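PDB 4Y7S: secreted hemophore CSA2, which binds heme as a secreted hemophore and exchanges it with related CFEM proteins, helping Candida albicans use iron from human hemoglobin. Local coordinates for residues Val65-Arg78 with Trp95-Ala109. Residues are numbered along the deposited sequence; the frame is centred on the assembly and turned at random.
Sequences VASKCRGADVTNFR and WIIPASVSSALDAAA
Leu105 drops as a knob into a hole formed by Val65, Ala66, Val74 and Arg78. Leu105 CD2 lies 3.8 Å from Ala66 CB and touches both valines, whereas CD1 rests over one face of the Arg78 guanidinium, offset toward its rim. A branched leucine suits this place because it can put one methyl among Val65, Ala66 and Val74 and lay the other on the flat cation. Arg78 reaches across by a bend at chi3 (85°), which brings its two terminal nitrogens to successive turns of helix 99-110. Arg78 NH2 donates to Ser102 OG at 2.8 Å, and Arg78 NH1 makes a salt bridge with Asp106 OD1, also 2.8 Å, though the hydrogen bond within it is weak and bent. Farther from this polar group, Phe77 turns its edge to the face of Trp95 in a T-shaped (edge-to-face) stack, centroids 5.5 Å apart and planes at 74°. Small residues bring the backbones close at the other end: Ala108 CB packs 3.7 Å from Val74 CG2, and Gly71 CA makes a CA-H...O contact of 3.3 Å with Ala109 O. Gly71, the N-cap of helix 72-87, whose positive phi (59°) favours glycine, gives its N-H to Ala108 O. Cys69, the first residue after helix 55-68 to leave helical geometry, is disulfide-bonded to Cys29. Helix 99-110 thus packs across the corner between helices 55-68 and 72-87, in the disulfide-braced helical basket of the CFEM domain, away from the heme-iron site.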
ATOM      1  N   VAL A  65     -15.574   5.059  -6.967  1.00 17.86           N
ATOM      2  CA  VAL A  65     -16.682   5.829  -6.429  1.00 16.71           C
ATOM      3  C   VAL A  65     -16.516   7.309  -6.781  1.00 17.10           C
ATOM      4  O   VAL A  65     -17.492   7.976  -7.132  1.00 21.28           O
ATOM      5  CB  VAL A  65     -16.804   5.652  -4.901  1.00 19.49           C
ATOM      6  CG1 VAL A  65     -17.732   6.696  -4.288  1.00 18.00           C
ATOM      7  CG2 VAL A  65     -17.282   4.226  -4.571  1.00 16.31           C
ATOM      8  N   ALA A  66     -15.298   7.831  -6.675  1.00 18.80           N
ATOM      9  CA  ALA A  66     -15.045   9.218  -7.027  1.00 20.23           C
ATOM     10  C   ALA A  66     -15.317   9.517  -8.499  1.00 25.13           C
ATOM     11  O   ALA A  66     -15.612  10.643  -8.856  1.00 24.61           O
ATOM     12  CB  ALA A  66     -13.616   9.596  -6.691  1.00 22.10           C
ATOM     13  N   SER A  67     -15.206   8.508  -9.347  1.00 22.76           N
ATOM     14  CA  SER A  67     -15.414   8.681 -10.779  1.00 25.50           C
ATOM     15  C   SER A  67     -16.886   8.554 -11.138  1.00 25.41           C
ATOM     16  O   SER A  67     -17.386   9.247 -11.994  1.00 27.80           O
ATOM     17  CB  SER A  67     -14.616   7.638 -11.554  1.00 30.67           C
ATOM     18  OG  SER A  67     -13.230   7.767 -11.283  1.00 54.68           O
ATOM     19  N   LYS A  68     -17.558   7.636 -10.461  1.00 22.98           N
ATOM     20  CA  LYS A  68     -18.920   7.243 -10.807  1.00 23.12           C
ATOM     21  C   LYS A  68     -20.007   7.945  -9.994  1.00 21.91           C
ATOM     22  O   LYS A  68     -21.173   7.954 -10.399  1.00 23.67           O
ATOM     23  CB  LYS A  68     -19.066   5.727 -10.609  1.00 22.00           C
ATOM     24  CG  LYS A  68     -18.120   4.848 -11.431  1.00 24.45           C
ATOM     25  CD  LYS A  68     -18.453   4.788 -12.883  1.00 35.73           C
ATOM     26  CE  LYS A  68     -17.432   3.902 -13.614  1.00 40.54           C
ATOM     27  NZ  LYS A  68     -17.496   4.117 -15.085  1.00 49.76           N
ATOM     28  N   CYS A  69     -19.648   8.491  -8.830  1.00 23.68           N
ATOM     29  CA  CYS A  69     -20.623   9.100  -7.900  1.00 19.30           C
ATOM     30  C   CYS A  69     -20.376  10.602  -7.656  1.00 23.74           C
ATOM     31  O   CYS A  69     -19.232  11.053  -7.672  1.00 25.56           O
ATOM     32  CB  CYS A  69     -20.593   8.354  -6.549  1.00 17.89           C
ATOM     33  SG  CYS A  69     -21.011   6.584  -6.644  1.00 19.37           S
ATOM     34  N   ARG A  70     -21.452  11.364  -7.428  1.00 21.21           N
ATOM     35  CA  ARG A  70     -21.350  12.794  -7.110  1.00 26.69           C
ATOM     36  C   ARG A  70     -22.191  13.146  -5.896  1.00 24.48           C
ATOM     37  O   ARG A  70     -23.145  12.441  -5.570  1.00 23.50           O
ATOM     38  CB  ARG A  70     -21.814  13.664  -8.294  1.00 26.82           C
ATOM     39  CG  ARG A  70     -21.064  13.442  -9.586  1.00 69.08           C
ATOM     40  CD  ARG A  70     -19.820  14.307  -9.674  1.00 59.99           C
ATOM     41  NE  ARG A  70     -19.016  13.980 -10.853  1.00 59.52           N
ATOM     42  CZ  ARG A  70     -18.107  13.006 -10.898  1.00 59.79           C
ATOM     43  NH1 ARG A  70     -17.867  12.245  -9.826  1.00 51.19           N
ATOM     44  NH2 ARG A  70     -17.433  12.788 -12.021  1.00 77.05           N
ATOM     45  N   GLY A  71     -21.836  14.242  -5.238  1.00 25.59           N
ATOM     46  CA  GLY A  71     -22.658  14.818  -4.182  1.00 28.38           C
ATOM     47  C   GLY A  71     -22.912  13.870  -3.027  1.00 25.39           C
ATOM     48  O   GLY A  71     -22.019  13.164  -2.572  1.00 21.92           O
ATOM     49  N   ALA A  72     -24.152  13.845  -2.566  1.00 25.42           N
ATOM     50  CA  ALA A  72     -24.529  13.045  -1.404  1.00 24.60           C
ATOM     51  C   ALA A  72     -24.268  11.558  -1.599  1.00 22.35           C
ATOM     52  O   ALA A  72     -24.075  10.830  -0.618  1.00 22.06           O
ATOM     53  CB  ALA A  72     -25.984  13.287  -1.067  1.00 27.31           C
ATOM     54  N   ASP A  73     -24.253  11.092  -2.847  1.00 22.20           N
ATOM     55  CA  ASP A  73     -23.958   9.689  -3.119  1.00 20.38           C
ATOM     56  C   ASP A  73     -22.548   9.346  -2.630  1.00 19.52           C
ATOM     57  O   ASP A  73     -22.306   8.256  -2.098  1.00 19.96           O
ATOM     58  CB  ASP A  73     -24.086   9.377  -4.615  1.00 21.24           C
ATOM     59  CG  ASP A  73     -25.516   9.364  -5.090  1.00 24.81           C
ATOM     60  OD1 ASP A  73     -26.428   9.305  -4.237  1.00 24.63           O
ATOM     61  OD2 ASP A  73     -25.725   9.462  -6.323  1.00 25.99           O
ATOM     62  N   VAL A  74     -21.600  10.255  -2.823  1.00 23.30           N
ATOM     63  CA  VAL A  74     -20.238  10.013  -2.332  1.00 18.53           C
ATOM     64  C   VAL A  74     -20.236   9.965  -0.795  1.00 15.59           C
ATOM     65  O   VAL A  74     -19.721   9.026  -0.177  1.00 15.34           O
ATOM     66  CB  VAL A  74     -19.244  11.087  -2.802  1.00 20.20           C
ATOM     67  CG1 VAL A  74     -17.852  10.763  -2.265  1.00 20.40           C
ATOM     68  CG2 VAL A  74     -19.212  11.161  -4.335  1.00 19.26           C
ATOM     69  N   THR A  75     -20.852  10.978  -0.191  1.00 17.27           N
ATOM     70  CA  THR A  75     -20.930  11.091   1.258  1.00 19.20           C
ATOM     71  C   THR A  75     -21.594   9.860   1.907  1.00 27.67           C
ATOM     72  O   THR A  75     -21.091   9.314   2.892  1.00 21.03           O
ATOM     73  CB  THR A  75     -21.686  12.358   1.621  1.00 26.36           C
ATOM     74  OG1 THR A  75     -21.001  13.478   1.038  1.00 29.58           O
ATOM     75  CG2 THR A  75     -21.763  12.544   3.121  1.00 27.72           C
ATOM     76  N   ASN A  76     -22.714   9.424   1.346  1.00 24.22           N
ATOM     77  CA  ASN A  76     -23.414   8.250   1.848  1.00 19.06           C
ATOM     78  C   ASN A  76     -22.609   6.965   1.657  1.00 22.56           C
ATOM     79  O   ASN A  76     -22.575   6.103   2.538  1.00 14.97           O
ATOM     80  CB  ASN A  76     -24.785   8.148   1.178  1.00 22.97           C
ATOM     81  CG  ASN A  76     -25.775   9.123   1.753  1.00 25.81           C
ATOM     82  OD1 ASN A  76     -25.681   9.474   2.922  1.00 28.46           O
ATOM     83  ND2 ASN A  76     -26.698   9.621   0.920  1.00 25.90           N
ATOM     84  N   PHE A  77     -21.951   6.829   0.518  1.00 14.60           N
ATOM     85  CA  PHE A  77     -21.087   5.683   0.334  1.00 15.14           C
ATOM     86  C   PHE A  77     -20.000   5.652   1.422  1.00 20.52           C
ATOM     87  O   PHE A  77     -19.756   4.609   2.024  1.00 17.37           O
ATOM     88  CB  PHE A  77     -20.414   5.644  -1.032  1.00 12.72           C
ATOM     89  CG  PHE A  77     -19.432   4.531  -1.121  1.00 15.41           C
ATOM     90  CD1 PHE A  77     -19.871   3.250  -1.450  1.00 18.70           C
ATOM     91  CD2 PHE A  77     -18.102   4.722  -0.762  1.00 17.93           C
ATOM     92  CE1 PHE A  77     -18.989   2.182  -1.471  1.00 24.40           C
ATOM     93  CE2 PHE A  77     -17.206   3.656  -0.780  1.00 17.06           C
ATOM     94  CZ  PHE A  77     -17.654   2.387  -1.135  1.00 18.53           C
ATOM     95  N   ARG A  78     -19.362   6.789   1.687  1.00 17.42           N
ATOM     96  CA  ARG A  78     -18.279   6.802   2.655  1.00 16.77           C
ATOM     97  C   ARG A  78     -18.788   6.480   4.071  1.00 26.47           C
ATOM     98  O   ARG A  78     -18.105   5.793   4.827  1.00 20.42           O
ATOM     99  CB  ARG A  78     -17.552   8.144   2.689  1.00 18.31           C
ATOM    100  CG  ARG A  78     -16.753   8.458   1.455  1.00 30.73           C
ATOM    101  CD  ARG A  78     -15.888   9.726   1.648  1.00 31.84           C
ATOM    102  NE  ARG A  78     -14.595   9.462   2.300  1.00 41.40           N
ATOM    103  CZ  ARG A  78     -13.595  10.345   2.371  1.00 36.82           C
ATOM    104  NH1 ARG A  78     -13.733  11.556   1.850  1.00 35.66           N
ATOM    105  NH2 ARG A  78     -12.463  10.023   2.977  1.00 28.20           N
ATOM    106  N   TRP A  95     -12.222   3.013   7.341  1.00 22.01           N
ATOM    107  CA  TRP A  95     -12.041   2.670   5.935  1.00 18.60           C
ATOM    108  C   TRP A  95     -10.739   3.331   5.492  1.00 23.67           C
ATOM    109  O   TRP A  95     -10.679   4.540   5.309  1.00 18.16           O
ATOM    110  CB  TRP A  95     -13.240   3.106   5.100  1.00 24.05           C
ATOM    111  CG  TRP A  95     -13.178   2.650   3.663  1.00 16.10           C
ATOM    112  CD1 TRP A  95     -12.933   1.385   3.218  1.00 18.42           C
ATOM    113  CD2 TRP A  95     -13.381   3.452   2.499  1.00 13.22           C
ATOM    114  NE1 TRP A  95     -12.949   1.352   1.854  1.00 14.06           N
ATOM    115  CE2 TRP A  95     -13.231   2.607   1.381  1.00 16.74           C
ATOM    116  CE3 TRP A  95     -13.676   4.807   2.285  1.00 19.00           C
ATOM    117  CZ2 TRP A  95     -13.355   3.068   0.078  1.00 16.01           C
ATOM    118  CZ3 TRP A  95     -13.803   5.258   0.990  1.00 21.05           C
ATOM    119  CH2 TRP A  95     -13.653   4.391  -0.099  1.00 17.91           C
ATOM    120  N   ILE A  96      -9.679   2.539   5.376  1.00 16.33           N
ATOM    121  CA  ILE A  96      -8.338   3.104   5.255  1.00 19.66           C
ATOM    122  C   ILE A  96      -7.956   3.307   3.801  1.00 19.17           C
ATOM    123  O   ILE A  96      -7.552   2.367   3.132  1.00 20.19           O
ATOM    124  CB  ILE A  96      -7.259   2.185   5.887  1.00 20.98           C
ATOM    125  CG1 ILE A  96      -7.663   1.673   7.286  1.00 28.80           C
ATOM    126  CG2 ILE A  96      -5.920   2.905   5.940  1.00 20.73           C
ATOM    127  CD1 ILE A  96      -7.717   2.710   8.376  1.00 28.28           C
ATOM    128  N   ILE A  97      -8.012   4.552   3.340  1.00 18.24           N
ATOM    129  CA  ILE A  97      -7.724   4.865   1.940  1.00 14.13           C
ATOM    130  C   ILE A  97      -6.540   5.791   1.809  1.00 15.40           C
ATOM    131  O   ILE A  97      -6.216   6.536   2.732  1.00 18.58           O
ATOM    132  CB  ILE A  97      -8.945   5.513   1.235  1.00 14.53           C
ATOM    133  CG1 ILE A  97      -9.457   6.737   2.000  1.00 18.94           C
ATOM    134  CG2 ILE A  97     -10.030   4.514   1.079  1.00 18.93           C
ATOM    135  CD1 ILE A  97     -10.613   7.477   1.289  1.00 21.61           C
ATOM    136  N   PRO A  98      -5.895   5.772   0.638  1.00 17.95           N
ATOM    137  CA  PRO A  98      -4.822   6.730   0.376  1.00 17.87           C
ATOM    138  C   PRO A  98      -5.291   8.200   0.510  1.00 18.04           C
ATOM    139  O   PRO A  98      -6.465   8.497   0.257  1.00 16.00           O
ATOM    140  CB  PRO A  98      -4.453   6.435  -1.066  1.00 17.07           C
ATOM    141  CG  PRO A  98      -4.916   5.032  -1.316  1.00 17.85           C
ATOM    142  CD  PRO A  98      -6.137   4.879  -0.508  1.00 17.53           C
ATOM    143  N   ALA A  99      -4.401   9.100   0.904  1.00 17.04           N
ATOM    144  CA  ALA A  99      -4.770  10.505   1.045  1.00 19.27           C
ATOM    145  C   ALA A  99      -5.231  11.103  -0.286  1.00 23.58           C
ATOM    146  O   ALA A  99      -6.157  11.904  -0.317  1.00 20.35           O
ATOM    147  CB  ALA A  99      -3.617  11.312   1.611  1.00 24.91           C
ATOM    148  N   SER A 100      -4.584  10.715  -1.382  1.00 21.21           N
ATOM    149  CA  SER A 100      -4.960  11.204  -2.717  1.00 23.95           C
ATOM    150  C   SER A 100      -6.395  10.775  -3.086  1.00 23.32           C
ATOM    151  O   SER A 100      -7.158  11.536  -3.686  1.00 23.55           O
ATOM    152  CB  SER A 100      -3.955  10.694  -3.743  1.00 27.14           C
ATOM    153  OG  SER A 100      -3.929   9.269  -3.732  1.00 23.62           O
ATOM    154  N   VAL A 101      -6.767   9.563  -2.703  1.00 17.01           N
ATOM    155  CA  VAL A 101      -8.120   9.066  -2.963  1.00 18.74           C
ATOM    156  C   VAL A 101      -9.156   9.787  -2.101  1.00 15.73           C
ATOM    157  O   VAL A 101     -10.247  10.138  -2.581  1.00 20.69           O
ATOM    158  CB  VAL A 101      -8.215   7.542  -2.721  1.00 19.44           C
ATOM    159  CG1 VAL A 101      -9.664   7.063  -2.818  1.00 19.54           C
ATOM    160  CG2 VAL A 101      -7.313   6.783  -3.706  1.00 14.94           C
ATOM    161  N   SER A 102      -8.832  10.022  -0.837  1.00 19.82           N
ATOM    162  CA  SER A 102      -9.713  10.807   0.022  1.00 21.75           C
ATOM    163  C   SER A 102      -9.975  12.191  -0.579  1.00 23.85           C
ATOM    164  O   SER A 102     -11.102  12.657  -0.562  1.00 22.20           O
ATOM    165  CB  SER A 102      -9.125  10.957   1.424  1.00 23.32           C
ATOM    166  OG  SER A 102     -10.112  11.456   2.317  1.00 23.51           O
ATOM    167  N   SER A 103      -8.928  12.849  -1.086  1.00 20.40           N
ATOM    168  CA  SER A 103      -9.061  14.177  -1.676  1.00 24.98           C
ATOM    169  C   SER A 103      -9.969  14.124  -2.900  1.00 23.44           C
ATOM    170  O   SER A 103     -10.809  14.992  -3.085  1.00 25.05           O
ATOM    171  CB  SER A 103      -7.693  14.759  -2.059  1.00 25.85           C
ATOM    172  OG  SER A 103      -6.849  14.846  -0.924  1.00 35.50           O
ATOM    173  N   ALA A 104      -9.807  13.087  -3.713  1.00 22.07           N
ATOM    174  CA  ALA A 104     -10.662  12.882  -4.885  1.00 26.51           C
ATOM    175  C   ALA A 104     -12.122  12.669  -4.468  1.00 22.25           C
ATOM    176  O   ALA A 104     -13.044  13.139  -5.136  1.00 25.39           O
ATOM    177  CB  ALA A 104     -10.160  11.689  -5.719  1.00 27.47           C
ATOM    178  N   LEU A 105     -12.347  11.944  -3.376  1.00 19.89           N
ATOM    179  CA  LEU A 105     -13.714  11.733  -2.907  1.00 18.36           C
ATOM    180  C   LEU A 105     -14.312  13.022  -2.392  1.00 20.35           C
ATOM    181  O   LEU A 105     -15.470  13.328  -2.675  1.00 21.93           O
ATOM    182  CB  LEU A 105     -13.760  10.673  -1.817  1.00 16.40           C
ATOM    183  CG  LEU A 105     -13.534   9.239  -2.300  1.00 14.66           C
ATOM    184  CD1 LEU A 105     -13.263   8.319  -1.120  1.00 16.89           C
ATOM    185  CD2 LEU A 105     -14.725   8.753  -3.157  1.00 17.74           C
ATOM    186  N   ASP A 106     -13.512  13.778  -1.635  1.00 21.30           N
ATOM    187  CA  ASP A 106     -13.929  15.089  -1.144  1.00 23.78           C
ATOM    188  C   ASP A 106     -14.430  15.945  -2.307  1.00 35.00           C
ATOM    189  O   ASP A 106     -15.481  16.611  -2.222  1.00 27.63           O
ATOM    190  CB  ASP A 106     -12.783  15.826  -0.429  1.00 25.19           C
ATOM    191  CG  ASP A 106     -12.406  15.194   0.909  1.00 29.24           C
ATOM    192  OD1 ASP A 106     -13.143  14.305   1.387  1.00 27.38           O
ATOM    193  OD2 ASP A 106     -11.381  15.613   1.499  1.00 31.73           O
ATOM    194  N   ALA A 107     -13.652  15.955  -3.384  1.00 26.71           N
ATOM    195  CA  ALA A 107     -13.998  16.761  -4.558  1.00 35.42           C
ATOM    196  C   ALA A 107     -15.306  16.281  -5.200  1.00 29.14           C
ATOM    197  O   ALA A 107     -16.161  17.091  -5.586  1.00 31.55           O
ATOM    198  CB  ALA A 107     -12.857  16.730  -5.576  1.00 33.52           C
ATOM    199  N   ALA A 108     -15.445  14.971  -5.350  1.00 26.48           N
ATOM    200  CA  ALA A 108     -16.648  14.398  -5.951  1.00 26.34           C
ATOM    201  C   ALA A 108     -17.891  14.726  -5.129  1.00 26.70           C
ATOM    202  O   ALA A 108     -18.963  15.008  -5.690  1.00 28.46           O
ATOM    203  CB  ALA A 108     -16.502  12.891  -6.093  1.00 23.73           C
ATOM    204  N   ALA A 109     -17.725  14.798  -3.809  1.00 25.71           N
ATOM    205  CA  ALA A 109     -18.847  15.076  -2.916  1.00 26.58           C
ATOM    206  C   ALA A 109     -19.309  16.529  -2.973  1.00 31.20           C
ATOM    207  O   ALA A 109     -20.463  16.816  -2.673  1.00 33.16           O
ATOM    208  CB  ALA A 109     -18.473  14.728  -1.491  1.00 25.66           C
TER